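Glycosaminoglycan xylosylkinase (Hydra vulgaris, PDB 5XOM) probably phosphorylates xylose in the linkage region of proteoglycans, as expected of a sugar kinase of the secretory-pathway Fam20 family. Local coordinates at residues F45-I57 with E69-K81. Sequence-based numbering, arbitrary orientation.
Sequences FNIHAWDVWHDMI and EIYKVLKAMSSAK
A49 and A76 meet methyl to methyl, CB to CB at 3.5 Å, tighter than usual for two carbons, and these small residues let helices 49-56 and 69-79 come to 8.8 Å between axes at a crossing angle of -131°. Beside them W50 starts away from its partner helix: CB makes no cross-helix contact, but with CG anti to the carbonyl carbon (chi1 -55°) the indole swings back along helix 69-79. CZ3 then lies 4.0 Å from M77 CG, CH2 comes to A76 CB at 3.7 Å, and CZ2 has A80 CB at the ring edge. NE1 donates to the D101 carbonyl, which helps set the ring's rotation, while H48 CE1 lies over one face and H48 ND1 caps the helix by accepting from W50 N. Replacing the indole by an alanine's methyl would probably open a gap beside A76, M77 and A80 and leave the D101 carbonyl without this donor. Further along, V73 is a knob among A49, V52, W53 and M56, its CG2 3.9 Å from V52 CG1. Near the C-terminal end of helix 49-56, M56 SD lies 3.7 Å from I70 CD1. Beside I47, a water accepts from both I47 N and K72 NZ. The two helices cross obliquely with broadly opposed directions, set against strand 205-212 of the antiparallel five-stranded sheet, consistent with the N-lobe of a kinase-like fold.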
loop_
_atom_site.group_PDB
_atom_site.type_symbol
_atom_site.label_atom_id
_atom_site.label_comp_id
_atom_site.label_asym_id
_atom_site.label_seq_id
_atom_site.Cartn_x
_atom_site.Cartn_y
_atom_site.Cartn_z
ATOM N N PHE A 45 -4.953 7.764 14.761
ATOM C CA PHE A 45 -4.583 7.056 13.533
ATOM C C PHE A 45 -5.762 6.364 12.846
ATOM O O PHE A 45 -5.584 5.318 12.221
ATOM C CB PHE A 45 -3.479 6.026 13.808
ATOM C CG PHE A 45 -2.250 6.604 14.453
ATOM C CD1 PHE A 45 -1.349 7.355 13.720
ATOM C CD2 PHE A 45 -1.987 6.374 15.794
ATOM C CE1 PHE A 45 -0.217 7.884 14.321
ATOM C CE2 PHE A 45 -0.862 6.896 16.398
ATOM C CZ PHE A 45 0.026 7.652 15.661
ATOM N N ASN A 46 -6.963 6.932 12.913
ATOM C CA ASN A 46 -8.143 6.285 12.350
ATOM C C ASN A 46 -8.384 6.732 10.910
ATOM O O ASN A 46 -8.422 7.932 10.624
ATOM C CB ASN A 46 -9.366 6.585 13.212
ATOM C CG ASN A 46 -9.382 5.779 14.497
ATOM O OD1 ASN A 46 -8.835 4.677 14.561
ATOM N ND2 ASN A 46 -10.001 6.331 15.532
ATOM N N ILE A 47 -8.571 5.762 10.016
ATOM C CA ILE A 47 -9.009 6.001 8.641
ATOM C C ILE A 47 -10.194 5.087 8.364
ATOM O O ILE A 47 -10.117 3.879 8.616
ATOM C CB ILE A 47 -7.881 5.735 7.626
ATOM C CG1 ILE A 47 -6.602 6.473 8.040
ATOM C CG2 ILE A 47 -8.327 6.128 6.213
ATOM C CD1 ILE A 47 -5.402 6.163 7.168
ATOM N N HIS A 48 -11.292 5.651 7.862
ATOM C CA HIS A 48 -12.454 4.823 7.568
ATOM C C HIS A 48 -12.338 4.175 6.194
ATOM O O HIS A 48 -11.811 4.768 5.247
ATOM C CB HIS A 48 -13.757 5.611 7.649
ATOM C CG HIS A 48 -14.968 4.730 7.663
ATOM N ND1 HIS A 48 -15.579 4.287 6.508
ATOM C CD2 HIS A 48 -15.647 4.160 8.688
ATOM C CE1 HIS A 48 -16.600 3.509 6.823
ATOM N NE2 HIS A 48 -16.662 3.414 8.139
ATOM N N ALA A 49 -12.843 2.944 6.100
ATOM C CA ALA A 49 -12.695 2.151 4.882
ATOM C C ALA A 49 -13.299 2.843 3.663
ATOM O O ALA A 49 -12.745 2.750 2.561
ATOM C CB ALA A 49 -13.326 0.777 5.080
ATOM N N TRP A 50 -14.432 3.536 3.819
ATOM C CA TRP A 50 -15.016 4.148 2.631
ATOM C C TRP A 50 -14.135 5.266 2.093
ATOM O O TRP A 50 -14.126 5.512 0.883
ATOM C CB TRP A 50 -16.429 4.669 2.901
ATOM C CG TRP A 50 -17.435 3.675 3.453
ATOM C CD1 TRP A 50 -18.521 3.976 4.227
ATOM C CD2 TRP A 50 -17.463 2.242 3.271
ATOM N NE1 TRP A 50 -19.220 2.832 4.539
ATOM C CE2 TRP A 50 -18.591 1.756 3.970
ATOM C CE3 TRP A 50 -16.648 1.327 2.591
ATOM C CZ2 TRP A 50 -18.923 0.404 4.007
ATOM C CZ3 TRP A 50 -16.979 -0.017 2.632
ATOM C CH2 TRP A 50 -18.106 -0.465 3.335
ATOM N N ASP A 51 -13.357 5.919 2.959
ATOM C CA ASP A 51 -12.393 6.902 2.475
ATOM C C ASP A 51 -11.221 6.225 1.774
ATOM O O ASP A 51 -10.696 6.751 0.786
ATOM C CB ASP A 51 -11.903 7.770 3.633
ATOM C CG ASP A 51 -12.964 8.740 4.129
ATOM O OD1 ASP A 51 -13.720 9.290 3.296
ATOM O OD2 ASP A 51 -13.036 8.955 5.355
ATOM N N VAL A 52 -10.788 5.066 2.279
ATOM C CA VAL A 52 -9.756 4.293 1.591
ATOM C C VAL A 52 -10.197 3.962 0.171
ATOM O O VAL A 52 -9.407 4.050 -0.777
ATOM C CB VAL A 52 -9.416 3.022 2.389
ATOM C CG1 VAL A 52 -8.409 2.170 1.627
ATOM C CG2 VAL A 52 -8.881 3.396 3.772
ATOM N N TRP A 53 -11.465 3.570 0.007
ATOM C CA TRP A 53 -12.005 3.269 -1.317
ATOM C C TRP A 53 -12.019 4.510 -2.202
ATOM O O TRP A 53 -11.572 4.469 -3.355
ATOM C CB TRP A 53 -13.413 2.681 -1.170
ATOM C CG TRP A 53 -14.245 2.557 -2.435
ATOM C CD1 TRP A 53 -15.552 2.927 -2.589
ATOM C CD2 TRP A 53 -13.839 2.004 -3.699
ATOM N NE1 TRP A 53 -15.984 2.650 -3.864
ATOM C CE2 TRP A 53 -14.953 2.082 -4.566
ATOM C CE3 TRP A 53 -12.645 1.456 -4.182
ATOM C CZ2 TRP A 53 -14.908 1.628 -5.886
ATOM C CZ3 TRP A 53 -12.600 1.010 -5.498
ATOM C CH2 TRP A 53 -13.727 1.101 -6.334
ATOM N N HIS A 54 -12.521 5.630 -1.679
ATOM C CA HIS A 54 -12.630 6.833 -2.500
ATOM C C HIS A 54 -11.262 7.356 -2.923
ATOM O O HIS A 54 -11.121 7.885 -4.030
ATOM C CB HIS A 54 -13.403 7.918 -1.751
ATOM C CG HIS A 54 -14.861 7.620 -1.584
ATOM N ND1 HIS A 54 -15.802 8.605 -1.379
ATOM C CD2 HIS A 54 -15.540 6.447 -1.586
ATOM C CE1 HIS A 54 -16.997 8.054 -1.266
ATOM N NE2 HIS A 54 -16.866 6.745 -1.385
ATOM N N ASP A 55 -10.249 7.213 -2.070
ATOM C CA ASP A 55 -8.931 7.777 -2.341
ATOM C C ASP A 55 -8.022 6.877 -3.170
ATOM O O ASP A 55 -7.002 7.365 -3.671
ATOM C CB ASP A 55 -8.207 8.106 -1.032
ATOM C CG ASP A 55 -8.881 9.212 -0.251
ATOM O OD1 ASP A 55 -9.606 10.027 -0.863
ATOM O OD2 ASP A 55 -8.673 9.265 0.979
ATOM N N MET A 56 -8.332 5.590 -3.320
ATOM C CA MET A 56 -7.414 4.721 -4.044
ATOM C C MET A 56 -7.631 4.752 -5.553
ATOM O O MET A 56 -6.747 4.315 -6.295
ATOM C CB MET A 56 -7.507 3.269 -3.532
ATOM C CG MET A 56 -8.686 2.450 -4.049
ATOM S SD MET A 56 -8.560 0.676 -3.656
ATOM C CE MET A 56 -8.435 0.694 -1.868
ATOM N N ILE A 57 -8.748 5.296 -6.025
ATOM C CA ILE A 57 -9.064 5.275 -7.451
ATOM C C ILE A 57 -8.280 6.361 -8.177
ATOM O O ILE A 57 -8.237 7.518 -7.738
ATOM C CB ILE A 57 -10.573 5.448 -7.676
ATOM C CG1 ILE A 57 -11.341 4.310 -7.010
ATOM C CG2 ILE A 57 -10.893 5.502 -9.173
ATOM C CD1 ILE A 57 -12.815 4.567 -6.927
ATOM N N GLU A 69 -4.740 -2.190 2.291
ATOM C CA GLU A 69 -5.790 -1.250 1.909
ATOM C C GLU A 69 -7.027 -1.980 1.390
ATOM O O GLU A 69 -8.157 -1.612 1.730
ATOM C CB GLU A 69 -5.258 -0.267 0.867
ATOM C CG GLU A 69 -4.122 0.615 1.382
ATOM C CD GLU A 69 -3.815 1.792 0.465
ATOM O OE1 GLU A 69 -4.655 2.109 -0.401
ATOM O OE2 GLU A 69 -2.741 2.410 0.620
ATOM N N ILE A 70 -6.833 -3.021 0.577
ATOM C CA ILE A 70 -7.968 -3.729 -0.017
ATOM C C ILE A 70 -8.704 -4.556 1.032
ATOM O O ILE A 70 -9.941 -4.524 1.105
ATOM C CB ILE A 70 -7.502 -4.586 -1.209
ATOM C CG1 ILE A 70 -7.164 -3.672 -2.384
ATOM C CG2 ILE A 70 -8.585 -5.555 -1.636
ATOM C CD1 ILE A 70 -8.397 -2.989 -2.972
ATOM N N TYR A 71 -7.969 -5.298 1.874
ATOM C CA TYR A 71 -8.635 -6.072 2.926
ATOM C C TYR A 71 -9.396 -5.172 3.885
ATOM O O TYR A 71 -10.438 -5.571 4.416
ATOM C CB TYR A 71 -7.643 -6.924 3.723
ATOM C CG TYR A 71 -7.102 -8.132 2.991
ATOM C CD1 TYR A 71 -7.066 -8.172 1.603
ATOM C CD2 TYR A 71 -6.657 -9.251 3.692
ATOM C CE1 TYR A 71 -6.569 -9.267 0.931
ATOM C CE2 TYR A 71 -6.160 -10.362 3.024
ATOM C CZ TYR A 71 -6.118 -10.357 1.644
ATOM O OH TYR A 71 -5.635 -11.443 0.952
ATOM N N LYS A 72 -8.891 -3.963 4.130
ATOM C CA LYS A 72 -9.616 -3.022 4.975
ATOM C C LYS A 72 -10.983 -2.706 4.385
ATOM O O LYS A 72 -11.981 -2.624 5.113
ATOM C CB LYS A 72 -8.785 -1.750 5.146
ATOM C CG LYS A 72 -9.363 -0.712 6.092
ATOM C CD LYS A 72 -8.345 0.400 6.295
ATOM C CE LYS A 72 -8.879 1.483 7.189
ATOM N NZ LYS A 72 -8.800 1.070 8.615
ATOM N N VAL A 73 -11.044 -2.516 3.065
ATOM C CA VAL A 73 -12.314 -2.229 2.408
ATOM C C VAL A 73 -13.199 -3.474 2.384
ATOM O O VAL A 73 -14.393 -3.405 2.699
ATOM C CB VAL A 73 -12.059 -1.669 0.996
ATOM C CG1 VAL A 73 -13.370 -1.514 0.230
ATOM C CG2 VAL A 73 -11.331 -0.330 1.086
ATOM N N LEU A 74 -12.626 -4.632 2.035
ATOM C CA LEU A 74 -13.402 -5.874 1.993
ATOM C C LEU A 74 -13.979 -6.217 3.362
ATOM O O LEU A 74 -15.135 -6.647 3.470
ATOM C CB LEU A 74 -12.533 -7.023 1.477
ATOM C CG LEU A 74 -11.975 -6.890 0.058
ATOM C CD1 LEU A 74 -11.189 -8.150 -0.335
ATOM C CD2 LEU A 74 -13.116 -6.642 -0.938
ATOM N N LYS A 75 -13.187 -6.039 4.421
ATOM C CA LYS A 75 -13.685 -6.315 5.766
ATOM C C LYS A 75 -14.877 -5.429 6.106
ATOM O O LYS A 75 -15.851 -5.889 6.716
ATOM C CB LYS A 75 -12.566 -6.111 6.788
ATOM C CG LYS A 75 -12.947 -6.443 8.228
ATOM C CD LYS A 75 -11.751 -6.219 9.146
ATOM C CE LYS A 75 -12.094 -6.505 10.594
ATOM N NZ LYS A 75 -12.498 -7.923 10.753
ATOM N N ALA A 76 -14.828 -4.157 5.711
ATOM C CA ALA A 76 -15.952 -3.271 5.991
ATOM C C ALA A 76 -17.189 -3.682 5.204
ATOM O O ALA A 76 -18.304 -3.654 5.736
ATOM C CB ALA A 76 -15.576 -1.824 5.677
ATOM N N MET A 77 -17.015 -4.037 3.925
ATOM C CA MET A 77 -18.138 -4.550 3.139
ATOM C C MET A 77 -18.730 -5.797 3.780
ATOM O O MET A 77 -19.949 -6.005 3.752
ATOM C CB MET A 77 -17.706 -4.861 1.704
ATOM C CG MET A 77 -17.254 -3.658 0.881
ATOM S SD MET A 77 -16.379 -4.199 -0.603
ATOM C CE MET A 77 -17.709 -4.982 -1.534
ATOM N N SER A 78 -17.877 -6.646 4.351
ATOM C CA SER A 78 -18.339 -7.911 4.903
ATOM C C SER A 78 -19.224 -7.710 6.125
ATOM O O SER A 78 -20.182 -8.464 6.320
ATOM C CB SER A 78 -17.133 -8.782 5.249
ATOM O OG SER A 78 -17.520 -9.861 6.068
ATOM N N SER A 79 -18.957 -6.682 6.934
ATOM C CA SER A 79 -19.623 -6.544 8.222
ATOM C C SER A 79 -20.509 -5.313 8.370
ATOM O O SER A 79 -21.272 -5.249 9.339
ATOM C CB SER A 79 -18.584 -6.538 9.355
ATOM O OG SER A 79 -17.676 -5.461 9.199
ATOM N N ALA A 80 -20.453 -4.352 7.449
ATOM C CA ALA A 80 -21.217 -3.118 7.609
ATOM C C ALA A 80 -22.717 -3.385 7.689
ATOM O O ALA A 80 -23.256 -4.243 6.984
ATOM C CB ALA A 80 -20.929 -2.158 6.454
ATOM N N LYS A 81 -23.383 -2.638 8.565
ATOM C CA LYS A 81 -24.833 -2.708 8.691
ATOM C C LYS A 81 -25.517 -2.162 7.443
ATOM O O LYS A 81 -25.114 -1.135 6.890
ATOM C CB LYS A 81 -25.287 -1.922 9.925
ATOM C CG LYS A 81 -26.797 -1.846 10.116
ATOM C CD LYS A 81 -27.163 -1.078 11.382
ATOM C CE LYS A 81 -28.671 -1.043 11.593
ATOM N NZ LYS A 81 -29.370 -0.258 10.534
HETATM O O HOH W 1 -8.035 2.915 11.018
HETATM O O HOH W 2 -6.597 4.779 -0.450
#